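Local coordinates for RNA-dependent RNA Polymerase (PDB 6TZ0), which synthesises RNA from RNA templates, making viral plus strands by fully conservative transcription and probably also the complementary minus strands during genome replication, at residues E58-V69 / I221-N232. Numbering follows the deposited sequence.
Sequences EDSNGNQLQATV and ILTHVESIVAMN
The carboxylate of Glu-226 and the amide of Asn-232 are the two flat groups that reach from the helix to the hairpin, one at each end of the contact. At the carboxylate, OE2 takes a weak bond from Ser-60 N at 2.7 Å, while OE1 is 2.7 Å from Ser-60 OG, whose single proton could instead go to Ile-221 O. Thr-223 N meets OE1 from above the carboxylate plane; OE2 also bonds to Tyr-314 OH. With CG of Glu-226 beside the backbone N (chi1 -71°) and the chain extended beyond it, the carboxylate reaches back toward the N-terminal end of the helix and Ser-60. The Thr-223 N bond is half of a capping box, completed by a weak return bond from Glu-226 N to Thr-223 OG1. That same hydroxyl donates to Glu-58 O over 2.8 Å in the carbonyl plane, tying the N-cap to the hairpin.

At the far end Asn-232 ND2 gives a bent bond to Thr-68 O (3.0 Å), tilted from both the amide and carbonyl planes; its OD1 accepts from Tyr-170 OH and Thr-70 N. Between these polar ends the contact is apolar. Ala-67 CB sits among Val-225 CG1, Ile-228 CG2 and Val-229 CG2, 3.7 Å from each of the first two, and Leu-65 CD1 lies against Val-225 CG1 at 3.6 Å.

Strand 64-68 lies along the first turns of helix 224-237; the axes of 64-68 and 224-232 are 41° apart and 7.8 Å at closest approach. Strand 54-58 pairs antiparallel with it and places Tyr-55 against Val-225 and Ile-228, while helices 309-320 and 325-339 also pack on the hairpin.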
loop_
_atom_site.group_PDB
_atom_site.type_symbol
_atom_site.label_atom_id
_atom_site.label_comp_id
_atom_site.label_asym_id
_atom_site.label_seq_id
_atom_site.Cartn_x
_atom_site.Cartn_y
_atom_site.Cartn_z
ATOM N N GLU A 58 43.887 9.580 7.919
ATOM C CA GLU A 58 43.129 10.748 7.505
ATOM C C GLU A 58 41.629 10.507 7.620
ATOM O O GLU A 58 41.158 9.370 7.654
ATOM C CB GLU A 58 43.479 11.127 6.067
ATOM C CG GLU A 58 44.893 11.619 5.884
ATOM C CD GLU A 58 45.210 11.922 4.437
ATOM O OE1 GLU A 58 44.365 11.624 3.570
ATOM O OE2 GLU A 58 46.302 12.458 4.162
ATOM N N ASP A 59 40.880 11.603 7.669
ATOM C CA ASP A 59 39.425 11.543 7.691
ATOM C C ASP A 59 38.899 11.613 6.255
ATOM O O ASP A 59 39.647 11.414 5.295
ATOM C CB ASP A 59 38.856 12.635 8.610
ATOM C CG ASP A 59 39.210 14.050 8.173
ATOM O OD1 ASP A 59 39.984 14.244 7.215
ATOM O OD2 ASP A 59 38.706 14.995 8.809
ATOM N N SER A 60 37.604 11.889 6.092
ATOM C CA SER A 60 37.021 12.006 4.761
ATOM C C SER A 60 37.483 13.252 4.020
ATOM O O SER A 60 37.330 13.318 2.799
ATOM C CB SER A 60 35.499 12.011 4.852
ATOM O OG SER A 60 35.020 10.778 5.345
ATOM N N ASN A 61 38.038 14.238 4.719
ATOM C CA ASN A 61 38.485 15.471 4.087
ATOM C C ASN A 61 39.983 15.700 4.245
ATOM O O ASN A 61 40.463 16.810 4.003
ATOM C CB ASN A 61 37.686 16.654 4.631
ATOM C CG ASN A 61 36.288 16.715 4.052
ATOM O OD1 ASN A 61 36.107 16.613 2.840
ATOM N ND2 ASN A 61 35.295 16.834 4.908
ATOM N N GLY A 62 40.731 14.672 4.632
ATOM C CA GLY A 62 42.176 14.726 4.605
ATOM C C GLY A 62 42.855 15.238 5.854
ATOM O O GLY A 62 44.030 15.613 5.784
ATOM N N ASN A 63 42.170 15.271 6.988
ATOM C CA ASN A 63 42.763 15.724 8.236
ATOM C C ASN A 63 43.123 14.523 9.099
ATOM O O ASN A 63 42.402 13.524 9.110
ATOM C CB ASN A 63 41.801 16.641 8.984
ATOM C CG ASN A 63 41.426 17.865 8.179
ATOM O OD1 ASN A 63 40.274 18.031 7.787
ATOM N ND2 ASN A 63 42.397 18.730 7.933
ATOM N N GLN A 64 44.230 14.632 9.831
ATOM C CA GLN A 64 44.757 13.501 10.588
ATOM C C GLN A 64 43.890 13.195 11.799
ATOM O O GLN A 64 43.568 14.090 12.586
ATOM C CB GLN A 64 46.190 13.782 11.029
ATOM C CG GLN A 64 47.185 13.809 9.894
ATOM C CD GLN A 64 47.378 12.441 9.277
ATOM O OE1 GLN A 64 47.430 11.434 9.980
ATOM N NE2 GLN A 64 47.485 12.396 7.957
ATOM N N LEU A 65 43.519 11.926 11.955
ATOM C CA LEU A 65 42.648 11.516 13.044
ATOM C C LEU A 65 43.197 10.234 13.656
ATOM O O LEU A 65 43.853 9.439 12.982
ATOM C CB LEU A 65 41.200 11.357 12.537
ATOM C CG LEU A 65 39.997 11.300 13.487
ATOM C CD1 LEU A 65 39.665 9.920 13.941
ATOM C CD2 LEU A 65 40.264 12.169 14.706
ATOM N N GLN A 66 42.951 10.061 14.955
ATOM C CA GLN A 66 43.465 8.937 15.729
ATOM C C GLN A 66 42.322 8.254 16.461
ATOM O O GLN A 66 41.557 8.914 17.168
ATOM C CB GLN A 66 44.512 9.404 16.740
ATOM C CG GLN A 66 45.788 9.910 16.114
ATOM C CD GLN A 66 46.730 10.500 17.135
ATOM O OE1 GLN A 66 46.389 10.626 18.309
ATOM N NE2 GLN A 66 47.926 10.863 16.694
ATOM N N ALA A 67 42.216 6.937 16.309
ATOM C CA ALA A 67 41.195 6.173 17.009
ATOM C C ALA A 67 41.778 4.854 17.492
ATOM O O ALA A 67 42.880 4.455 17.107
ATOM C CB ALA A 67 39.968 5.931 16.128
ATOM N N THR A 68 41.017 4.177 18.350
ATOM C CA THR A 68 41.465 2.974 19.038
ATOM C C THR A 68 40.365 1.929 18.970
ATOM O O THR A 68 39.204 2.237 19.253
ATOM C CB THR A 68 41.822 3.280 20.501
ATOM O OG1 THR A 68 42.867 4.259 20.543
ATOM C CG2 THR A 68 42.290 2.032 21.229
ATOM N N VAL A 69 40.726 0.704 18.585
ATOM C CA VAL A 69 39.768 -0.395 18.531
ATOM C C VAL A 69 39.349 -0.756 19.950
ATOM O O VAL A 69 40.184 -1.120 20.786
ATOM C CB VAL A 69 40.366 -1.607 17.805
ATOM C CG1 VAL A 69 39.397 -2.765 17.841
ATOM C CG2 VAL A 69 40.716 -1.256 16.371
ATOM N N ILE A 221 33.596 6.676 1.203
ATOM C CA ILE A 221 32.903 7.489 2.194
ATOM C C ILE A 221 33.623 7.435 3.535
ATOM O O ILE A 221 33.866 8.467 4.170
ATOM C CB ILE A 221 31.443 7.022 2.306
ATOM C CG1 ILE A 221 30.725 7.270 0.981
ATOM C CG2 ILE A 221 30.731 7.705 3.454
ATOM C CD1 ILE A 221 29.412 6.579 0.868
ATOM N N LEU A 222 33.988 6.242 3.981
ATOM C CA LEU A 222 34.719 6.072 5.224
ATOM C C LEU A 222 36.162 5.701 4.936
ATOM O O LEU A 222 36.445 4.935 4.013
ATOM C CB LEU A 222 34.085 4.996 6.101
ATOM C CG LEU A 222 32.716 5.277 6.703
ATOM C CD1 LEU A 222 32.244 4.054 7.448
ATOM C CD2 LEU A 222 32.777 6.465 7.629
ATOM N N THR A 223 37.071 6.255 5.725
ATOM C CA THR A 223 38.455 5.815 5.723
ATOM C C THR A 223 38.594 4.682 6.738
ATOM O O THR A 223 37.603 4.177 7.271
ATOM C CB THR A 223 39.382 6.992 6.010
ATOM O OG1 THR A 223 39.128 7.501 7.322
ATOM C CG2 THR A 223 39.142 8.095 5.006
ATOM N N HIS A 224 39.824 4.257 7.020
ATOM C CA HIS A 224 40.001 3.153 7.960
ATOM C C HIS A 224 39.821 3.608 9.403
ATOM O O HIS A 224 39.235 2.882 10.219
ATOM C CB HIS A 224 41.366 2.505 7.750
ATOM C CG HIS A 224 41.497 1.801 6.438
ATOM N ND1 HIS A 224 40.897 0.589 6.181
ATOM C CD2 HIS A 224 42.145 2.145 5.301
ATOM C CE1 HIS A 224 41.178 0.211 4.948
ATOM N NE2 HIS A 224 41.931 1.138 4.391
ATOM N N VAL A 225 40.277 4.818 9.722
ATOM C CA VAL A 225 40.102 5.339 11.071
ATOM C C VAL A 225 38.637 5.674 11.313
ATOM O O VAL A 225 38.100 5.479 12.415
ATOM C CB VAL A 225 41.000 6.570 11.272
ATOM C CG1 VAL A 225 41.199 6.836 12.736
ATOM C CG2 VAL A 225 42.306 6.419 10.544
ATOM N N GLU A 226 37.959 6.163 10.277
ATOM C CA GLU A 226 36.527 6.390 10.372
ATOM C C GLU A 226 35.753 5.083 10.472
ATOM O O GLU A 226 34.689 5.046 11.096
ATOM C CB GLU A 226 36.060 7.210 9.178
ATOM C CG GLU A 226 36.510 8.653 9.224
ATOM C CD GLU A 226 36.081 9.427 8.006
ATOM O OE1 GLU A 226 35.628 8.796 7.037
ATOM O OE2 GLU A 226 36.175 10.669 8.026
ATOM N N SER A 227 36.283 3.998 9.903
ATOM C CA SER A 227 35.665 2.693 10.108
ATOM C C SER A 227 35.833 2.218 11.539
ATOM O O SER A 227 34.942 1.543 12.069
ATOM C CB SER A 227 36.255 1.666 9.151
ATOM O OG SER A 227 37.593 1.361 9.479
ATOM N N ILE A 228 36.959 2.562 12.174
ATOM C CA ILE A 228 37.126 2.287 13.600
ATOM C C ILE A 228 36.067 3.018 14.411
ATOM O O ILE A 228 35.425 2.430 15.290
ATOM C CB ILE A 228 38.537 2.675 14.066
ATOM C CG1 ILE A 228 39.580 1.848 13.350
ATOM C CG2 ILE A 228 38.694 2.475 15.550
ATOM C CD1 ILE A 228 40.931 2.344 13.601
ATOM N N VAL A 229 35.872 4.309 14.118
ATOM C CA VAL A 229 34.879 5.119 14.830
ATOM C C VAL A 229 33.469 4.559 14.633
ATOM O O VAL A 229 32.682 4.450 15.589
ATOM C CB VAL A 229 34.976 6.586 14.369
ATOM C CG1 VAL A 229 33.907 7.439 15.027
ATOM C CG2 VAL A 229 36.348 7.143 14.661
ATOM N N ALA A 230 33.157 4.137 13.402
ATOM C CA ALA A 230 31.852 3.564 13.090
ATOM C C ALA A 230 31.607 2.263 13.844
ATOM O O ALA A 230 30.555 2.095 14.472
ATOM C CB ALA A 230 31.737 3.339 11.584
ATOM N N MET A 231 32.576 1.337 13.812
ATOM C CA MET A 231 32.399 0.046 14.479
ATOM C C MET A 231 32.348 0.187 15.997
ATOM O O MET A 231 31.602 -0.546 16.663
ATOM C CB MET A 231 33.509 -0.916 14.068
ATOM C CG MET A 231 33.425 -1.382 12.632
ATOM S SD MET A 231 31.874 -2.219 12.277
ATOM C CE MET A 231 32.017 -3.680 13.294
ATOM N N ASN A 232 33.114 1.129 16.560
ATOM C CA ASN A 232 33.030 1.383 17.995
ATOM C C ASN A 232 31.658 1.918 18.378
ATOM O O ASN A 232 31.101 1.526 19.410
ATOM C CB ASN A 232 34.104 2.376 18.438
ATOM C CG ASN A 232 35.499 1.824 18.325
ATOM O OD1 ASN A 232 35.725 0.635 18.507
ATOM N ND2 ASN A 232 36.455 2.701 18.072
#